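Local coordinates for protein alpha-galactosidase 1 (Saccharomyces cerevisiae, PDB 3LRK) that hydrolyses terminal, non-reducing alpha-linked galactose residues from galactosides such as galactose oligosaccharides, galactomannans and galactolipids, at residues T29-W34 / P289-A294; L71-S76 / G111-A116; K147-Y152 / S184-G189; S203-G208 / W258-N263; M282-K287 / A314-S319. The protein carries 1 engineered substitution. One frame throughout, in Å; residues are numbered along the deposited sequence.

Contact 1 of 5, residues T29-W34 / P289-A294; sequences TPQMGW and PLIIGA
Met32, Gly33 and Trp34 pair in parallel with Leu290, Ile291 and Ile292, joining the first and last strands of the eight-stranded barrel. The strand axes run 19° apart, and three backbone hydrogen bonds alternate between them: Leu290 N to Gln31 O, Gly33 N to Leu290 O, and Ile292 N to Gly33 O (2.7 Å). Met32 and Leu290 lie side by side on one face, Met32 CG to Leu290 CB 4.1 Å. On that face the Trp34 indole, its CG anti to the backbone nitrogen (chi1 170°), aims its pyrrole edge past the partner strand. There Trp34 NE1 bonds Ala294 O at 2.9 Å, in the ring plane and almost in line with the carbonyl, and Trp34 CD1 packs on Ile292 CG2 at 3.7 Å. Leu49, Thr52 and Ile56 of helix 46-58 pack on this indole. A phenylalanine here would probably leave Ala294 O without its N-H partner and open a gap against that helix. The Gln31 amide lies on the Pro289 ring, Gln31 CD to Pro289 CG 3.4 Å; NE2 bonds Tyr145 OH, while buried OE1 has no partner in the model. Pairing of strand one with strand eight is the closure characteristic of a TIM barrel.

Contact 2 of 5, residues L71-S76 / G111-A116; sequences LDDCWS and GMYSSA
Met112 and Trp75 pack tightly: the Met112 CE methyl sits 3.3 Å from the centroid of the Trp75 six-membered ring, almost on its normal, a CH-pi contact with the sulfur farther out on the same line. Ser76 CB lies over the opposite face. At its edge the indole gives Trp75 NE1 to Tyr113 O (3.0 Å), which fixes the ring's rotation. The loose part is the strand edge. Leu71 N still bonds Gly111 O, but beyond it the backbones part, and a water spans the gap, donating to Leu71 O and accepting weakly from Tyr113 N. The pocket side is close but polar: the Asp72 carboxylate is stacked over the rim of the Tyr113 ring, planes 30° apart, and Asp73 CG comes within 3.3 Å of Tyr113 CE1. Asp72 OD1 forms a salt bridge with Lys147, and Tyr113 OH bonds Asp149. The carboxylates of these two substrate-binding aspartates, each bonded here to a glycerol hydroxyl, would probably accept sugar hydroxyls in the same way.

Contact 3 of 5, residues K147-Y152 / S184-G189; sequences KYDNCY and SLCNWG
Trp188 sets its indole against the residues that end and follow strand 145-149, where Asn150 and Asp149 meet it in different ways. Asn150 CB sits over the face, 3.8 Å from the centroid of the Trp188 six-membered ring, and the amide plane is turned 56° from the ring so that Asn150 ND2 approaches Trp188 CZ3 at 3.3 Å. Asn150 OD1 bonds Arg166, and ND2 bonds Gln190. The Asp149 carboxylate is steeper, 72° from the ring plane. A water at the indole edge accepts from Trp188 NE1 and donates to Asp149 OD1, each at 2.8 Å. That oxygen also takes Asn150 N on its anti lone pair, which limits the turning of the carboxylate. A chi1 of -173° swings Cys186 SG away from its backbone N, to 3.6 Å from Asp149 OD1. At the ring edge lies Cys151 SG, disulfide-bonded to Cys121. Tyr148 N bonds Ser184 O and Cys186 N bonds Tyr148 O. The pairing belongs to a beta-alpha-beta unit of the TIM barrel, with the nucleophile Asp149 at its strand's C-terminal end, as in GH27 glycosidases.

Contact 4 of 5, residues S203-G208 / W258-N263; sequences SWRMSG and WNDLDN
Arg205 leaves its strand on the face it shares with Asp260 and bends twice beyond CB, at chi2 (-84°) and chi3, to lay its head on Asp262. Arg205 CG and CD each lie 3.6 Å from Asp260 OD2. NE gives its hydrogen to a water that in turn donates to Asp260 O. Arg205 CZ lies 3.5 Å from Asp262 CG, with guanidinium and carboxylate stacked 10° from parallel. Arg205 NH1 thus forms a salt bridge to Asp262 OD1 (3.3 Å), an electrostatic pairing, as OD1 sits over the guanidinium face where no N-H is aimed at it. NH2 bonds Ser207 O and forms a salt bridge with the proton donor Asp209. Asp260 OD1 accepts Asp262 N in an Asx turn that carries the Asp262 carboxylate. On the other face, Trp204 sends NE1 to Asn259 OD1 (2.8 Å), ring and amide planes 82° apart, while Trp258 O sits over the indole's centre. A leucine in place of Trp204 would probably leave Asn259 OD1 without this donor and uncover the Trp258 carbonyl. Trp204 N bonds Trp258 O and Asp260 N bonds Trp204 O, pairing strands six and seven of a TIM barrel whose C-terminal ends carry the substrate site.

Contact 5 of 5, residues M282-K287 / A314-S319; sequences MWAMVK and AINQDS
Ala284 and Asn316 bring the C-terminal ends of helices 273-285 and 310-316 together, their CA atoms 4.4 Å apart, where the first helix ends in a Schellman motif with Lys287, at positive phi, as its C-prime residue. Asn316 reaches into that end: a chi1 of -176° extends the amide so that Asn316 CB meets Ala284 CB at 3.8 Å and Asn316 ND2 bonds Ala284 O at 3.2 Å. This bond is nearly straight (162°) and lies in the carbonyl plane on a lone pair. Lys287 N grips the same oxygen, and Asn316 ND2 also bonds Ser288 O. Asn316 OD1 accepts Gln317 NE2 (2.9 Å), further steadying the amide. Lys287 stretches across the second helix end, Lys287 NZ bonding Ile315 O at 2.7 Å from the face of that carbonyl opposite to the one Asp318 N uses. A water accepts from Lys287 NZ next to Asp318, whose OD2, 4.6 Å from Lys287 NZ, is too far for a salt bridge and bonds Asp351 N. Met285 touches strands 342-349 and 355-361, and Ile315 the latter, so this exchange of side-chain hydrogen bonds between two helix C-termini lies where the TIM barrel meets the C-terminal beta sandwich.

Contacts 1 to 4 share the parallel barrel sheet, while contact 5 sits outside it. Contacts 2 and 3 border each other through adjacent strands: Tyr113 OH lies 2.7 Å from Asp149 OD2, tying the substrate-binding loop to the nucleophile. Contacts 3 and 4 are next in line, centres 9 Å apart, with Leu185 N bonded to Ser203 O and Cys186 SG 3.5 Å from Arg205 NH1. Together these three contribute residues to the catalytic pocket, where glycerol is bound. Contact 1 reaches contact 4 inside the barrel by Gln31 NE2 to Ser203 OG (3.0 Å). Contact 5 touches contact 1 through Gln317 and contact 4 through Trp283, but stays about 14 Å, nearest atoms, from contact 2.

Contact 1 of 5, residues T29-W34 / P289-A294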
# COMPACT_ATOMS: atom_id res chain seq x y z
N THR A 29 -27.30 -8.75 19.28
CA THR A 29 -27.32 -7.31 19.04
C THR A 29 -25.99 -6.79 19.62
O THR A 29 -25.33 -7.51 20.37
CB THR A 29 -28.46 -6.63 19.79
OG1 THR A 29 -28.32 -6.90 21.20
CG2 THR A 29 -29.85 -7.11 19.28
N PRO A 30 -25.59 -5.55 19.28
CA PRO A 30 -24.34 -5.02 19.81
C PRO A 30 -24.39 -4.92 21.34
O PRO A 30 -25.47 -4.75 21.90
CB PRO A 30 -24.25 -3.63 19.17
CG PRO A 30 -25.05 -3.75 17.92
CD PRO A 30 -26.22 -4.59 18.35
N GLN A 31 -23.24 -5.08 21.99
CA GLN A 31 -23.19 -5.02 23.46
C GLN A 31 -23.40 -3.60 23.97
O GLN A 31 -23.12 -2.63 23.26
CB GLN A 31 -21.90 -5.63 24.02
CG GLN A 31 -20.62 -4.84 23.76
CD GLN A 31 -19.95 -5.19 22.43
OE1 GLN A 31 -20.63 -5.50 21.44
NE2 GLN A 31 -18.61 -5.14 22.41
N MET A 32 -23.91 -3.48 25.19
CA MET A 32 -24.03 -2.20 25.86
C MET A 32 -23.47 -2.34 27.27
O MET A 32 -23.62 -3.39 27.89
CB MET A 32 -25.51 -1.75 25.95
CG MET A 32 -26.18 -1.47 24.62
SD MET A 32 -28.00 -1.38 24.78
CE MET A 32 -28.15 0.18 25.67
N GLY A 33 -22.85 -1.27 27.76
CA GLY A 33 -22.28 -1.30 29.09
C GLY A 33 -21.46 -0.08 29.42
O GLY A 33 -21.78 1.02 29.00
N TRP A 34 -20.40 -0.29 30.19
CA TRP A 34 -19.54 0.77 30.66
C TRP A 34 -18.12 0.23 30.88
O TRP A 34 -17.94 -0.92 31.27
CB TRP A 34 -20.11 1.35 31.97
CG TRP A 34 -19.21 2.31 32.72
CD1 TRP A 34 -19.14 3.67 32.54
CD2 TRP A 34 -18.30 2.00 33.78
NE1 TRP A 34 -18.22 4.21 33.41
CE2 TRP A 34 -17.69 3.21 34.19
CE3 TRP A 34 -17.93 0.81 34.42
CZ2 TRP A 34 -16.74 3.27 35.20
CZ3 TRP A 34 -16.97 0.87 35.44
CH2 TRP A 34 -16.39 2.10 35.82
N PRO A 289 -21.10 -1.27 19.28
CA PRO A 289 -21.31 -1.36 20.72
C PRO A 289 -21.58 0.03 21.31
O PRO A 289 -21.06 1.04 20.82
CB PRO A 289 -19.97 -1.90 21.24
CG PRO A 289 -19.45 -2.72 20.11
CD PRO A 289 -19.92 -2.05 18.85
N LEU A 290 -22.41 0.07 22.35
CA LEU A 290 -22.68 1.33 23.04
C LEU A 290 -22.19 1.17 24.47
O LEU A 290 -22.91 0.68 25.33
CB LEU A 290 -24.18 1.68 23.00
CG LEU A 290 -24.88 1.84 21.65
CD1 LEU A 290 -26.38 2.13 21.88
CD2 LEU A 290 -24.25 2.90 20.74
N ILE A 291 -20.94 1.55 24.67
CA ILE A 291 -20.28 1.42 25.95
C ILE A 291 -20.04 2.83 26.49
O ILE A 291 -19.36 3.66 25.86
CB ILE A 291 -18.97 0.55 25.84
CG1 ILE A 291 -19.34 -0.91 25.54
CG2 ILE A 291 -18.13 0.64 27.13
CD1 ILE A 291 -18.20 -1.74 24.95
N ILE A 292 -20.65 3.11 27.63
CA ILE A 292 -20.53 4.40 28.30
C ILE A 292 -19.07 4.64 28.67
O ILE A 292 -18.46 3.82 29.34
CB ILE A 292 -21.42 4.47 29.59
CG1 ILE A 292 -22.90 4.24 29.24
CG2 ILE A 292 -21.21 5.79 30.33
CD1 ILE A 292 -23.80 4.00 30.44
N GLY A 293 -18.52 5.77 28.21
CA GLY A 293 -17.14 6.16 28.55
C GLY A 293 -17.07 7.18 29.68
O GLY A 293 -16.00 7.42 30.26
N ALA A 294 -18.22 7.76 30.01
CA ALA A 294 -18.34 8.76 31.07
C ALA A 294 -18.15 8.19 32.48
O ALA A 294 -18.23 6.97 32.69
CB ALA A 294 -19.68 9.47 30.96

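Contact 2 of 5, residues L71-S76 / G111-A116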
# COMPACT_ATOMS: atom_id res chain seq x y z
N LEU A 71 -14.16 -3.94 33.35
CA LEU A 71 -12.93 -3.55 34.01
C LEU A 71 -11.83 -3.60 32.96
O LEU A 71 -11.63 -4.63 32.32
CB LEU A 71 -12.61 -4.51 35.16
CG LEU A 71 -11.26 -4.35 35.89
CD1 LEU A 71 -11.20 -3.06 36.69
CD2 LEU A 71 -10.99 -5.55 36.77
N ASP A 72 -11.12 -2.48 32.80
CA ASP A 72 -10.09 -2.35 31.77
C ASP A 72 -8.70 -2.73 32.33
O ASP A 72 -8.60 -3.65 33.14
CB ASP A 72 -10.12 -0.92 31.19
CG ASP A 72 -9.69 -0.86 29.72
OD1 ASP A 72 -10.54 -1.05 28.82
OD2 ASP A 72 -8.50 -0.60 29.47
N ASP A 73 -7.65 -2.05 31.87
CA ASP A 73 -6.24 -2.39 32.15
C ASP A 73 -5.87 -2.17 33.63
O ASP A 73 -6.68 -1.66 34.41
CB ASP A 73 -5.36 -1.50 31.24
CG ASP A 73 -4.00 -2.13 30.88
OD1 ASP A 73 -3.51 -3.07 31.55
OD2 ASP A 73 -3.42 -1.66 29.89
N CYS A 74 -4.64 -2.56 33.99
CA CYS A 74 -4.01 -2.24 35.30
C CYS A 74 -4.62 -2.93 36.53
O CYS A 74 -4.58 -2.39 37.65
CB CYS A 74 -3.98 -0.73 35.55
SG CYS A 74 -3.89 0.29 34.07
N TRP A 75 -5.15 -4.13 36.33
CA TRP A 75 -5.90 -4.80 37.39
C TRP A 75 -5.05 -5.88 38.08
O TRP A 75 -5.32 -6.26 39.22
CB TRP A 75 -7.21 -5.38 36.83
CG TRP A 75 -7.00 -6.43 35.79
CD1 TRP A 75 -7.00 -6.26 34.42
CD2 TRP A 75 -6.71 -7.82 36.01
NE1 TRP A 75 -6.75 -7.46 33.79
CE2 TRP A 75 -6.55 -8.43 34.73
CE3 TRP A 75 -6.57 -8.62 37.16
CZ2 TRP A 75 -6.27 -9.79 34.58
CZ3 TRP A 75 -6.28 -9.97 37.00
CH2 TRP A 75 -6.15 -10.55 35.71
N SER A 76 -4.03 -6.38 37.36
CA SER A 76 -3.19 -7.48 37.83
C SER A 76 -1.89 -6.99 38.49
O SER A 76 -1.50 -5.83 38.35
CB SER A 76 -2.82 -8.41 36.66
OG SER A 76 -2.20 -7.68 35.62
N GLY A 111 -17.10 -7.81 32.64
CA GLY A 111 -16.07 -7.81 31.61
C GLY A 111 -14.69 -7.57 32.20
O GLY A 111 -14.53 -6.83 33.18
N MET A 112 -13.69 -8.23 31.62
CA MET A 112 -12.29 -8.04 32.00
C MET A 112 -11.43 -7.78 30.76
O MET A 112 -11.94 -7.76 29.64
CB MET A 112 -11.76 -9.23 32.82
CG MET A 112 -12.15 -9.12 34.31
SD MET A 112 -11.30 -10.23 35.43
CE MET A 112 -9.70 -9.43 35.54
N TYR A 113 -10.14 -7.55 30.98
CA TYR A 113 -9.25 -7.06 29.93
C TYR A 113 -7.90 -7.79 29.91
O TYR A 113 -7.33 -8.11 30.95
CB TYR A 113 -9.06 -5.54 30.11
CG TYR A 113 -7.92 -4.94 29.31
CD1 TYR A 113 -6.61 -4.99 29.78
CD2 TYR A 113 -8.16 -4.29 28.09
CE1 TYR A 113 -5.56 -4.45 29.06
CE2 TYR A 113 -7.11 -3.73 27.36
CZ TYR A 113 -5.81 -3.82 27.85
OH TYR A 113 -4.74 -3.28 27.15
N SER A 114 -7.43 -8.07 28.70
CA SER A 114 -6.04 -8.43 28.50
C SER A 114 -5.56 -7.91 27.15
O SER A 114 -6.25 -7.13 26.49
CB SER A 114 -5.83 -9.94 28.63
OG SER A 114 -4.46 -10.21 28.85
N SER A 115 -4.35 -8.30 26.76
CA SER A 115 -3.79 -7.94 25.46
C SER A 115 -3.21 -9.18 24.81
O SER A 115 -2.63 -10.02 25.49
CB SER A 115 -2.70 -6.88 25.60
OG SER A 115 -2.22 -6.44 24.34
N ALA A 116 -3.38 -9.27 23.49
CA ALA A 116 -2.78 -10.31 22.67
C ALA A 116 -1.31 -9.96 22.44
O ALA A 116 -0.83 -9.87 21.30
CB ALA A 116 -3.52 -10.44 21.34
O HOH W 1 -9.97 -6.52 33.57

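Contact 3 of 5, residues K147-Y152 / S184-G189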
# COMPACT_ATOMS: atom_id res chain seq x y z
N LYS A 147 -12.33 -7.93 26.75
CA LYS A 147 -11.78 -6.96 25.80
C LYS A 147 -10.30 -7.31 25.59
O LYS A 147 -9.53 -7.42 26.55
CB LYS A 147 -11.98 -5.53 26.32
CG LYS A 147 -11.19 -4.48 25.56
CD LYS A 147 -11.36 -3.09 26.14
CE LYS A 147 -10.39 -2.14 25.47
NZ LYS A 147 -10.66 -0.72 25.82
N TYR A 148 -9.89 -7.51 24.33
CA TYR A 148 -8.62 -8.17 24.07
C TYR A 148 -7.75 -7.33 23.13
O TYR A 148 -7.96 -7.30 21.93
CB TYR A 148 -8.85 -9.61 23.57
CG TYR A 148 -7.66 -10.55 23.68
CD1 TYR A 148 -6.95 -10.69 24.89
CD2 TYR A 148 -7.26 -11.32 22.59
CE1 TYR A 148 -5.87 -11.56 24.99
CE2 TYR A 148 -6.19 -12.20 22.68
CZ TYR A 148 -5.49 -12.31 23.88
OH TYR A 148 -4.41 -13.16 23.96
N ASP A 149 -6.77 -6.67 23.74
CA ASP A 149 -6.02 -5.57 23.12
C ASP A 149 -4.94 -6.05 22.15
O ASP A 149 -4.85 -7.24 21.87
CB ASP A 149 -5.40 -4.69 24.22
CG ASP A 149 -5.45 -3.20 23.87
OD1 ASP A 149 -5.19 -2.82 22.71
OD2 ASP A 149 -5.76 -2.40 24.78
N ASN A 150 -4.12 -5.11 21.67
CA ASN A 150 -3.14 -5.37 20.59
C ASN A 150 -1.79 -4.71 20.85
O ASN A 150 -0.98 -4.54 19.93
CB ASN A 150 -3.71 -4.90 19.25
CG ASN A 150 -2.90 -5.38 18.05
OD1 ASN A 150 -2.40 -6.50 18.03
ND2 ASN A 150 -2.79 -4.52 17.03
N CYS A 151 -1.56 -4.32 22.10
CA CYS A 151 -0.24 -3.81 22.50
C CYS A 151 0.79 -4.92 22.66
O CYS A 151 0.47 -6.01 23.12
CB CYS A 151 -0.36 -3.01 23.80
SG CYS A 151 -1.06 -1.39 23.48
N TYR A 152 2.05 -4.61 22.29
CA TYR A 152 3.20 -5.52 22.48
C TYR A 152 3.03 -6.91 21.87
O TYR A 152 3.31 -7.93 22.52
CB TYR A 152 3.60 -5.55 23.97
CG TYR A 152 3.85 -4.15 24.45
CD1 TYR A 152 2.95 -3.51 25.31
CD2 TYR A 152 4.97 -3.43 24.00
CE1 TYR A 152 3.16 -2.19 25.72
CE2 TYR A 152 5.19 -2.11 24.41
CZ TYR A 152 4.28 -1.51 25.29
OH TYR A 152 4.48 -0.21 25.68
N SER A 184 -14.54 -9.53 22.66
CA SER A 184 -14.40 -8.21 22.06
C SER A 184 -12.96 -7.98 21.64
O SER A 184 -12.06 -7.91 22.47
CB SER A 184 -14.85 -7.15 23.08
OG SER A 184 -14.39 -5.84 22.76
N LEU A 185 -12.73 -7.90 20.33
CA LEU A 185 -11.39 -7.64 19.79
C LEU A 185 -11.01 -6.17 19.90
O LEU A 185 -11.84 -5.29 19.69
CB LEU A 185 -11.33 -8.07 18.32
CG LEU A 185 -10.86 -9.49 17.94
CD1 LEU A 185 -11.24 -10.58 18.92
CD2 LEU A 185 -11.22 -9.86 16.50
N CYS A 186 -9.75 -5.91 20.23
CA CYS A 186 -9.25 -4.55 20.27
C CYS A 186 -7.92 -4.48 19.54
O CYS A 186 -6.88 -4.30 20.16
CB CYS A 186 -9.09 -4.07 21.73
SG CYS A 186 -8.68 -2.31 21.92
N ASN A 187 -7.96 -4.66 18.21
CA ASN A 187 -6.77 -4.52 17.40
C ASN A 187 -6.81 -3.34 16.43
O ASN A 187 -6.00 -3.28 15.50
CB ASN A 187 -6.41 -5.85 16.68
CG ASN A 187 -7.08 -5.99 15.32
OD1 ASN A 187 -8.24 -5.62 15.14
ND2 ASN A 187 -6.34 -6.55 14.36
N TRP A 188 -7.76 -2.42 16.63
CA TRP A 188 -7.80 -1.14 15.92
C TRP A 188 -7.99 -1.24 14.38
O TRP A 188 -7.59 -0.34 13.64
CB TRP A 188 -6.54 -0.33 16.22
CG TRP A 188 -6.00 -0.49 17.62
CD1 TRP A 188 -6.70 -0.32 18.80
CD2 TRP A 188 -4.66 -0.82 17.98
NE1 TRP A 188 -5.86 -0.55 19.87
CE2 TRP A 188 -4.60 -0.84 19.40
CE3 TRP A 188 -3.49 -1.09 17.25
CZ2 TRP A 188 -3.42 -1.13 20.10
CZ3 TRP A 188 -2.30 -1.36 17.95
CH2 TRP A 188 -2.28 -1.39 19.36
N GLY A 189 -8.59 -2.34 13.94
CA GLY A 189 -8.85 -2.58 12.50
C GLY A 189 -7.67 -3.15 11.74
O GLY A 189 -7.75 -3.34 10.52
O HOH W 2 -5.60 -0.03 22.56

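Contact 4 of 5, residues S203-G208 / W258-N263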
# COMPACT_ATOMS: atom_id res chain seq x y z
N SER A 203 -17.27 -8.82 18.47
CA SER A 203 -17.08 -7.44 18.02
C SER A 203 -15.58 -7.19 17.82
O SER A 203 -14.74 -7.94 18.34
CB SER A 203 -17.71 -6.41 18.99
OG SER A 203 -16.99 -6.31 20.21
N TRP A 204 -15.25 -6.18 17.03
CA TRP A 204 -13.86 -5.79 16.77
C TRP A 204 -13.74 -4.28 16.65
O TRP A 204 -14.46 -3.65 15.87
CB TRP A 204 -13.31 -6.47 15.50
CG TRP A 204 -14.26 -6.45 14.37
CD1 TRP A 204 -14.37 -5.49 13.42
CD2 TRP A 204 -15.27 -7.43 14.07
NE1 TRP A 204 -15.39 -5.81 12.54
CE2 TRP A 204 -15.96 -6.99 12.92
CE3 TRP A 204 -15.66 -8.64 14.67
CZ2 TRP A 204 -17.02 -7.71 12.34
CZ3 TRP A 204 -16.74 -9.36 14.10
CH2 TRP A 204 -17.39 -8.89 12.94
N ARG A 205 -12.83 -3.70 17.43
CA ARG A 205 -12.46 -2.32 17.22
C ARG A 205 -11.96 -2.20 15.78
O ARG A 205 -11.27 -3.09 15.30
CB ARG A 205 -11.37 -1.91 18.21
CG ARG A 205 -11.93 -1.72 19.65
CD ARG A 205 -12.54 -0.31 19.84
NE ARG A 205 -11.54 0.68 19.45
CZ ARG A 205 -10.54 1.09 20.21
NH1 ARG A 205 -10.42 0.67 21.47
NH2 ARG A 205 -9.66 1.94 19.71
N MET A 206 -12.32 -1.13 15.09
CA MET A 206 -11.93 -0.99 13.69
C MET A 206 -11.08 0.25 13.48
O MET A 206 -10.82 0.63 12.34
CB MET A 206 -13.16 -0.99 12.78
CG MET A 206 -14.38 -0.18 13.28
SD MET A 206 -14.11 1.58 13.62
CE MET A 206 -13.72 2.21 11.98
N SER A 207 -10.67 0.88 14.58
CA SER A 207 -9.83 2.09 14.52
C SER A 207 -8.99 2.28 15.79
O SER A 207 -9.22 1.61 16.80
CB SER A 207 -10.69 3.35 14.29
OG SER A 207 -11.33 3.77 15.48
N GLY A 208 -8.04 3.22 15.73
CA GLY A 208 -7.35 3.72 16.93
C GLY A 208 -8.33 4.40 17.88
O GLY A 208 -9.47 4.68 17.49
N TRP A 258 -19.85 -7.45 15.25
CA TRP A 258 -20.07 -6.03 14.99
C TRP A 258 -18.78 -5.25 14.85
O TRP A 258 -17.79 -5.59 15.47
CB TRP A 258 -20.88 -5.42 16.14
CG TRP A 258 -22.14 -6.19 16.43
CD1 TRP A 258 -22.35 -7.07 17.45
CD2 TRP A 258 -23.33 -6.19 15.64
NE1 TRP A 258 -23.61 -7.61 17.36
CE2 TRP A 258 -24.24 -7.08 16.26
CE3 TRP A 258 -23.72 -5.51 14.49
CZ2 TRP A 258 -25.53 -7.30 15.75
CZ3 TRP A 258 -25.01 -5.73 13.99
CH2 TRP A 258 -25.89 -6.62 14.62
N ASN A 259 -18.81 -4.20 14.03
CA ASN A 259 -17.78 -3.17 14.04
C ASN A 259 -17.91 -2.38 15.35
O ASN A 259 -19.02 -2.09 15.80
CB ASN A 259 -17.94 -2.23 12.85
CG ASN A 259 -17.72 -2.93 11.51
OD1 ASN A 259 -16.74 -3.65 11.33
ND2 ASN A 259 -18.61 -2.69 10.56
N ASP A 260 -16.77 -2.04 15.94
CA ASP A 260 -16.72 -1.34 17.24
C ASP A 260 -16.00 -0.01 17.03
O ASP A 260 -14.80 0.02 16.73
CB ASP A 260 -16.00 -2.24 18.25
CG ASP A 260 -15.89 -1.64 19.66
OD1 ASP A 260 -16.30 -0.49 19.90
OD2 ASP A 260 -15.37 -2.36 20.53
N LEU A 261 -16.74 1.09 17.16
CA LEU A 261 -16.20 2.43 16.96
C LEU A 261 -15.63 3.08 18.26
O LEU A 261 -15.43 4.30 18.32
CB LEU A 261 -17.25 3.35 16.32
CG LEU A 261 -18.17 3.01 15.13
CD1 LEU A 261 -18.40 4.25 14.22
CD2 LEU A 261 -17.85 1.74 14.31
N ASP A 262 -15.38 2.24 19.27
CA ASP A 262 -14.77 2.61 20.57
C ASP A 262 -15.82 3.19 21.53
O ASP A 262 -16.94 3.48 21.12
CB ASP A 262 -13.56 3.55 20.40
CG ASP A 262 -12.61 3.52 21.57
OD1 ASP A 262 -12.81 2.73 22.51
OD2 ASP A 262 -11.62 4.29 21.55
N ASN A 263 -15.47 3.31 22.81
CA ASN A 263 -16.41 3.79 23.82
C ASN A 263 -16.93 5.20 23.51
O ASN A 263 -16.20 6.03 22.96
CB ASN A 263 -15.78 3.78 25.21
CG ASN A 263 -15.22 2.42 25.61
OD1 ASN A 263 -15.32 1.42 24.88
ND2 ASN A 263 -14.61 2.38 26.77
O HOH W 3 -14.61 -4.88 20.22
O HOH W 4 -12.49 1.41 16.94
O HOH W 5 -12.63 -0.27 23.36

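Contact 5 of 5, residues M282-K287 / A314-S319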
# COMPACT_ATOMS: atom_id res chain seq x y z
N MET A 282 -25.02 8.29 15.66
CA MET A 282 -24.27 7.62 14.59
C MET A 282 -23.69 6.26 15.02
O MET A 282 -23.77 5.29 14.26
CB MET A 282 -23.22 8.54 13.96
CG MET A 282 -23.82 9.69 13.11
SD MET A 282 -25.13 9.19 11.96
CE MET A 282 -24.18 8.05 10.93
N TRP A 283 -23.16 6.18 16.24
CA TRP A 283 -22.73 4.90 16.85
C TRP A 283 -23.92 3.92 16.93
O TRP A 283 -23.77 2.73 16.61
CB TRP A 283 -22.12 5.11 18.24
CG TRP A 283 -20.59 5.32 18.31
CD1 TRP A 283 -19.72 4.66 19.15
CD2 TRP A 283 -19.78 6.24 17.55
NE1 TRP A 283 -18.43 5.11 18.96
CE2 TRP A 283 -18.43 6.08 17.98
CE3 TRP A 283 -20.05 7.18 16.54
CZ2 TRP A 283 -17.37 6.82 17.44
CZ3 TRP A 283 -18.99 7.92 16.00
CH2 TRP A 283 -17.67 7.73 16.45
N ALA A 284 -25.09 4.40 17.35
CA ALA A 284 -26.28 3.54 17.34
C ALA A 284 -26.58 3.02 15.93
O ALA A 284 -26.79 1.81 15.71
CB ALA A 284 -27.49 4.26 17.93
N MET A 285 -26.60 3.94 14.98
CA MET A 285 -27.05 3.68 13.61
C MET A 285 -26.17 2.71 12.82
O MET A 285 -26.67 1.98 11.95
CB MET A 285 -27.14 5.01 12.86
CG MET A 285 -28.10 4.99 11.69
SD MET A 285 -27.77 6.38 10.62
CE MET A 285 -26.05 6.04 10.27
N VAL A 286 -24.87 2.71 13.11
CA VAL A 286 -23.94 1.77 12.48
C VAL A 286 -23.81 0.46 13.27
O VAL A 286 -22.99 -0.39 12.93
CB VAL A 286 -22.55 2.40 12.19
CG1 VAL A 286 -22.69 3.63 11.31
CG2 VAL A 286 -21.80 2.75 13.48
N LYS A 287 -24.62 0.32 14.32
CA LYS A 287 -24.60 -0.88 15.17
C LYS A 287 -23.21 -1.11 15.82
O LYS A 287 -22.72 -2.24 15.91
CB LYS A 287 -25.09 -2.11 14.40
CG LYS A 287 -26.59 -2.41 14.52
CD LYS A 287 -27.50 -1.36 13.88
CE LYS A 287 -28.86 -2.00 13.56
NZ LYS A 287 -29.90 -0.99 13.26
N ALA A 314 -33.08 1.73 20.56
CA ALA A 314 -33.90 0.78 19.82
C ALA A 314 -33.39 0.57 18.38
O ALA A 314 -33.50 -0.53 17.85
CB ALA A 314 -35.36 1.22 19.83
N ILE A 315 -32.85 1.63 17.77
CA ILE A 315 -32.17 1.53 16.47
C ILE A 315 -30.98 0.59 16.55
O ILE A 315 -30.84 -0.32 15.73
CB ILE A 315 -31.70 2.92 15.94
CG1 ILE A 315 -32.88 3.88 15.72
CG2 ILE A 315 -30.85 2.78 14.64
CD1 ILE A 315 -33.98 3.35 14.77
N ASN A 316 -30.13 0.82 17.56
CA ASN A 316 -28.91 0.05 17.78
C ASN A 316 -29.22 -1.41 18.09
O ASN A 316 -28.47 -2.30 17.71
CB ASN A 316 -28.10 0.65 18.93
CG ASN A 316 -26.77 -0.07 19.15
OD1 ASN A 316 -26.64 -0.86 20.08
ND2 ASN A 316 -25.81 0.17 18.27
N GLN A 317 -30.35 -1.63 18.75
CA GLN A 317 -30.75 -2.94 19.22
C GLN A 317 -31.84 -3.56 18.34
O GLN A 317 -32.52 -4.49 18.77
CB GLN A 317 -31.22 -2.85 20.68
CG GLN A 317 -30.11 -2.43 21.66
CD GLN A 317 -29.02 -3.47 21.80
OE1 GLN A 317 -29.28 -4.61 22.19
NE2 GLN A 317 -27.78 -3.08 21.50
N ASP A 318 -31.97 -3.05 17.12
CA ASP A 318 -32.87 -3.65 16.14
C ASP A 318 -32.57 -5.14 15.99
O ASP A 318 -31.41 -5.54 15.88
CB ASP A 318 -32.73 -2.96 14.78
CG ASP A 318 -33.87 -3.29 13.82
OD1 ASP A 318 -35.04 -3.27 14.27
OD2 ASP A 318 -33.60 -3.59 12.63
N SER A 319 -33.60 -5.98 15.98
CA SER A 319 -33.36 -7.41 15.82
C SER A 319 -32.94 -7.66 14.37
O SER A 319 -33.32 -6.92 13.47
CB SER A 319 -34.56 -8.25 16.25
OG SER A 319 -35.72 -7.83 15.57
O HOH W 6 -31.40 -2.54 11.42